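Local coordinates for putative Acetyltransferase (Lactobacillus plantarum WCFS1, PDB 3EFA), which is a putative N-acetyltransferase that probably transfers an acetyl group from acetyl-coenzyme A to an amine, as members of the GNAT family do, at residues I7-S11 with P12-A16; A96-W99 with A100-R103. All blocks are in the same frame, centred on the assembly; numbering follows the deposited sequence.

Interaction 1: residues I7-S11 with P12-A16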
loop_
_atom_site.group_PDB
_atom_site.type_symbol
_atom_site.label_atom_id
_atom_site.label_comp_id
_atom_site.label_asym_id
_atom_site.label_seq_id
_atom_site.Cartn_x
_atom_site.Cartn_y
_atom_site.Cartn_z
ATOM N N ILE A 7 20.799 15.428 -12.614
ATOM C CA ILE A 7 20.040 15.498 -13.865
ATOM C C ILE A 7 18.761 14.646 -13.857
ATOM O O ILE A 7 18.790 13.470 -13.500
ATOM C CB ILE A 7 20.938 15.100 -15.089
ATOM C CG1 ILE A 7 22.078 16.111 -15.256
ATOM C CG2 ILE A 7 20.114 14.976 -16.397
ATOM C CD1 ILE A 7 22.964 15.837 -16.444
ATOM N N PHE A 8 17.646 15.261 -14.249
ATOM C CA PHE A 8 16.356 14.577 -14.385
ATOM C C PHE A 8 15.939 14.568 -15.856
ATOM O O PHE A 8 15.598 15.617 -16.389
ATOM C CB PHE A 8 15.249 15.309 -13.595
ATOM C CG PHE A 8 15.468 15.364 -12.106
ATOM C CD1 PHE A 8 15.097 14.298 -11.291
ATOM C CD2 PHE A 8 15.998 16.510 -11.508
ATOM C CE1 PHE A 8 15.290 14.358 -9.898
ATOM C CE2 PHE A 8 16.191 16.584 -10.122
ATOM C CZ PHE A 8 15.841 15.504 -9.313
ATOM N N SER A 9 15.931 13.407 -16.509
ATOM C CA SER A 9 15.564 13.362 -17.933
ATOM C C SER A 9 15.563 11.966 -18.557
ATOM O O SER A 9 16.082 11.010 -17.975
ATOM C CB SER A 9 16.483 14.286 -18.765
ATOM O OG SER A 9 17.686 13.631 -19.146
ATOM N N ALA A 10 15.006 11.878 -19.768
ATOM C CA ALA A 10 14.932 10.620 -20.519
ATOM C C ALA A 10 15.954 10.505 -21.668
ATOM O O ALA A 10 15.771 9.694 -22.572
ATOM C CB ALA A 10 13.519 10.432 -21.068
ATOM N N SER A 11 17.020 11.306 -21.639
ATOM C CA SER A 11 17.992 11.299 -22.740
ATOM C C SER A 11 18.802 10.001 -22.807
ATOM O O SER A 11 19.025 9.336 -21.792
ATOM C CB SER A 11 18.934 12.514 -22.671
ATOM O OG SER A 11 19.968 12.348 -21.705
ATOM N N PRO A 12 19.232 9.635 -24.020
ATOM C CA PRO A 12 20.142 8.502 -24.235
ATOM C C PRO A 12 21.284 8.472 -23.209
ATOM O O PRO A 12 21.516 7.432 -22.592
ATOM C CB PRO A 12 20.694 8.768 -25.646
ATOM C CG PRO A 12 19.562 9.494 -26.347
ATOM C CD PRO A 12 18.855 10.308 -25.281
ATOM N N ALA A 13 21.979 9.592 -23.031
ATOM C CA ALA A 13 23.131 9.646 -22.125
ATOM C C ALA A 13 22.770 9.443 -20.637
ATOM O O ALA A 13 23.413 8.658 -19.946
ATOM C CB ALA A 13 23.914 10.955 -22.322
ATOM N N ASN A 14 21.752 10.146 -20.151
ATOM C CA ASN A 14 21.318 9.996 -18.760
ATOM C C ASN A 14 20.693 8.610 -18.481
ATOM O O ASN A 14 20.887 8.013 -17.416
ATOM C CB ASN A 14 20.340 11.116 -18.374
ATOM C CG ASN A 14 20.218 11.298 -16.860
ATOM O OD1 ASN A 14 21.216 11.529 -16.162
ATOM N ND2 ASN A 14 18.989 11.213 -16.348
ATOM N N ARG A 15 19.940 8.120 -19.455
ATOM C CA ARG A 15 19.363 6.785 -19.438
ATOM C C ARG A 15 20.466 5.730 -19.321
ATOM O O ARG A 15 20.344 4.750 -18.563
ATOM C CB ARG A 15 18.643 6.589 -20.764
ATOM C CG ARG A 15 17.580 5.554 -20.784
ATOM C CD ARG A 15 16.585 5.907 -21.868
ATOM N NE ARG A 15 17.029 5.529 -23.196
ATOM C CZ ARG A 15 16.837 6.274 -24.282
ATOM N NH1 ARG A 15 16.223 7.448 -24.189
ATOM N NH2 ARG A 15 17.278 5.854 -25.462
ATOM N N ALA A 16 21.545 5.946 -20.075
ATOM C CA ALA A 16 22.685 5.044 -20.079
ATOM C C ALA A 16 23.348 4.985 -18.705
ATOM O O ALA A 16 23.655 3.905 -18.205
ATOM C CB ALA A 16 23.717 5.460 -21.173
#
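Ile7 opens the contact by laying its CG2 branch alongside the amide of Asn14, 3.6 Å from OD1, the two side chains running past each other in opposite directions. The amide oxygen accepts a hydrogen bond from Tyr52 OH on strand 48-52, the strand that pairs with strand 5-9. Ser9 meets the same asparagine twice: its OG lies 3.7 Å from Asn14 CB, and its carbonyl O receives a weak but fairly straight bond from Asn14 ND2 (3.3 Å, 164°). Asn14 spans this gap because its CG stands opposite the backbone N (chi1 -161°), which sends the amide back over the end of the strand. Ala10 contributes its carbonyl O, which takes Arg15 NH1 at 2.8 Å, close to the guanidinium plane; the bond is weak because it is bent. Ser11 is the N-cap of helix 12-29. With chi1 at 79°, its OG sits between its own N and carbonyl carbon and accepts from Asn14 N at 3.2 Å, while its carbonyl O starts the helical ladder with Arg15 N at 2.8 Å. Pro12, whose nitrogen has no hydrogen to give, fills the first turn directly behind the cap. The chemistry is that of a strand-to-helix turn held at three levels: the serine hydroxyl serves an amide of the first turn, whose N-H has no carbonyl one turn back within the helix; Arg15 reaches back weakly to Ala10 O; and the buried Asn14 amide is bonded at OD1 by Tyr52 and more weakly at ND2 by Ser9 O, which probably limits its rotation.

Interaction 2: residues A96-W99 with A100-R103; sequences AEEW and ATQR
Two first torsions pair Trp99 with Arg103: the indole CG lies opposite its backbone N (chi1 -174°), the arginine CG opposite its carbonyl carbon (chi1 -73°), and a bend at chi2 then folds the arginine back over the ring. The guanidinium lies flat on the indole, planes 12° apart, with CZ 3.4 Å from the centroid of the five-membered ring of Trp99 in a cation-pi contact. Arg103 CD adds a CH-pi contact, 3.5 Å over the centroid of the six-membered ring of Trp99. Arg103 NH1 also donates to Trp99 O at 2.9 Å, so one residue grips both the face and the carbonyl of the tryptophan. This i to i+4 pair lies at the C-terminal part of helix 88-102, the crossover helix of the beta-alpha-beta unit between strands 71-79 and 107-113 in the GNAT fold. Nearby, Glu98 O accepts both Gln102 N and Thr101 OG1, the latter at 3.0 Å, from the same face of its carbonyl plane. Gln102 NE2 approaches Glu98 OE2 at 2.8 Å, a weak bond because it is strongly bent, with amide and carboxylate planes steeply inclined. Glu97 points off to a salt bridge with Lys144 and a hydrogen bond with Tyr125.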
loop_
_atom_site.group_PDB
_atom_site.type_symbol
_atom_site.label_atom_id
_atom_site.label_comp_id
_atom_site.label_asym_id
_atom_site.label_seq_id
_atom_site.Cartn_x
_atom_site.Cartn_y
_atom_site.Cartn_z
ATOM N N ALA A 96 14.836 14.958 -5.656
ATOM C CA ALA A 96 13.723 14.372 -6.415
ATOM C C ALA A 96 12.341 14.740 -5.846
ATOM O O ALA A 96 11.385 14.948 -6.612
ATOM C CB ALA A 96 13.882 12.837 -6.536
ATOM N N GLU A 97 12.239 14.827 -4.516
ATOM C CA GLU A 97 11.006 15.309 -3.874
ATOM C C GLU A 97 10.632 16.723 -4.338
ATOM O O GLU A 97 9.481 16.988 -4.687
ATOM C CB GLU A 97 11.096 15.238 -2.334
ATOM C CG GLU A 97 11.046 13.804 -1.779
ATOM C CD GLU A 97 11.198 13.713 -0.257
ATOM O OE1 GLU A 97 11.089 14.744 0.441
ATOM O OE2 GLU A 97 11.422 12.592 0.245
ATOM N N GLU A 98 11.610 17.622 -4.357
ATOM C CA GLU A 98 11.392 18.995 -4.811
ATOM C C GLU A 98 10.992 19.055 -6.310
ATOM O O GLU A 98 10.085 19.803 -6.694
ATOM C CB GLU A 98 12.627 19.859 -4.489
ATOM C CG GLU A 98 12.704 21.208 -5.208
ATOM C CD GLU A 98 11.598 22.175 -4.790
ATOM O OE1 GLU A 98 11.287 22.248 -3.581
ATOM O OE2 GLU A 98 11.043 22.869 -5.671
ATOM N N TRP A 99 11.647 18.242 -7.138
ATOM C CA TRP A 99 11.284 18.100 -8.556
ATOM C C TRP A 99 9.813 17.644 -8.726
ATOM O O TRP A 99 9.079 18.189 -9.551
ATOM C CB TRP A 99 12.258 17.131 -9.236
ATOM C CG TRP A 99 12.111 16.968 -10.743
ATOM C CD1 TRP A 99 12.757 17.685 -11.717
ATOM C CD2 TRP A 99 11.307 15.999 -11.429
ATOM N NE1 TRP A 99 12.380 17.239 -12.965
ATOM C CE2 TRP A 99 11.493 16.206 -12.819
ATOM C CE3 TRP A 99 10.430 14.987 -11.006
ATOM C CZ2 TRP A 99 10.844 15.435 -13.783
ATOM C CZ3 TRP A 99 9.782 14.218 -11.968
ATOM C CH2 TRP A 99 9.991 14.446 -13.338
ATOM N N ALA A 100 9.385 16.669 -7.925
ATOM C CA ALA A 100 8.009 16.167 -7.977
ATOM C C ALA A 100 6.935 17.178 -7.532
ATOM O O ALA A 100 5.883 17.311 -8.181
ATOM C CB ALA A 100 7.883 14.869 -7.168
ATOM N N THR A 101 7.186 17.876 -6.426
ATOM C CA THR A 101 6.250 18.902 -5.958
ATOM C C THR A 101 6.078 20.005 -6.995
ATOM O O THR A 101 4.991 20.566 -7.132
ATOM C CB THR A 101 6.669 19.541 -4.599
ATOM O OG1 THR A 101 7.863 20.315 -4.766
ATOM C CG2 THR A 101 6.887 18.480 -3.535
ATOM N N GLN A 102 7.151 20.309 -7.727
ATOM C CA GLN A 102 7.094 21.319 -8.778
ATOM C C GLN A 102 6.143 20.896 -9.894
ATOM O O GLN A 102 5.611 21.731 -10.622
ATOM C CB GLN A 102 8.487 21.596 -9.352
ATOM C CG GLN A 102 9.394 22.425 -8.446
ATOM C CD GLN A 102 10.799 22.608 -9.020
ATOM O OE1 GLN A 102 11.154 22.013 -10.043
ATOM N NE2 GLN A 102 11.604 23.433 -8.357
ATOM N N ARG A 103 5.930 19.592 -10.028
ATOM C CA ARG A 103 5.047 19.078 -11.074
ATOM C C ARG A 103 3.675 18.622 -10.537
ATOM O O ARG A 103 2.947 17.891 -11.207
ATOM C CB ARG A 103 5.758 17.971 -11.854
ATOM C CG ARG A 103 6.847 18.517 -12.763
ATOM C CD ARG A 103 8.064 17.592 -12.942
ATOM N NE ARG A 103 9.069 18.265 -13.766
ATOM C CZ ARG A 103 9.950 19.152 -13.302
ATOM N NH1 ARG A 103 9.982 19.459 -12.012
ATOM N NH2 ARG A 103 10.811 19.728 -14.127
#

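Overall arrangement
Interactions 1 and 2 follow one another along the chain, their centres about 17 Å apart, yet they meet directly. Phe8 of interaction 1 stacks on Trp99 of interaction 2, with Phe8 CD2 3.5 Å from Trp99 CD1, and Phe8 CZ packs 3.8 Å from Ala96 CA. Strand 5-9, outermost in the sheet of this chain, thus sends Ile7 and Ser9 to the start of helix 12-29 and Phe8 to the C-terminal part of helix 88-102. One contact caps a helix at its beginning, the other lies in the C-terminal part of a helix. Each centre lies about 14 Å from the centre of the chain.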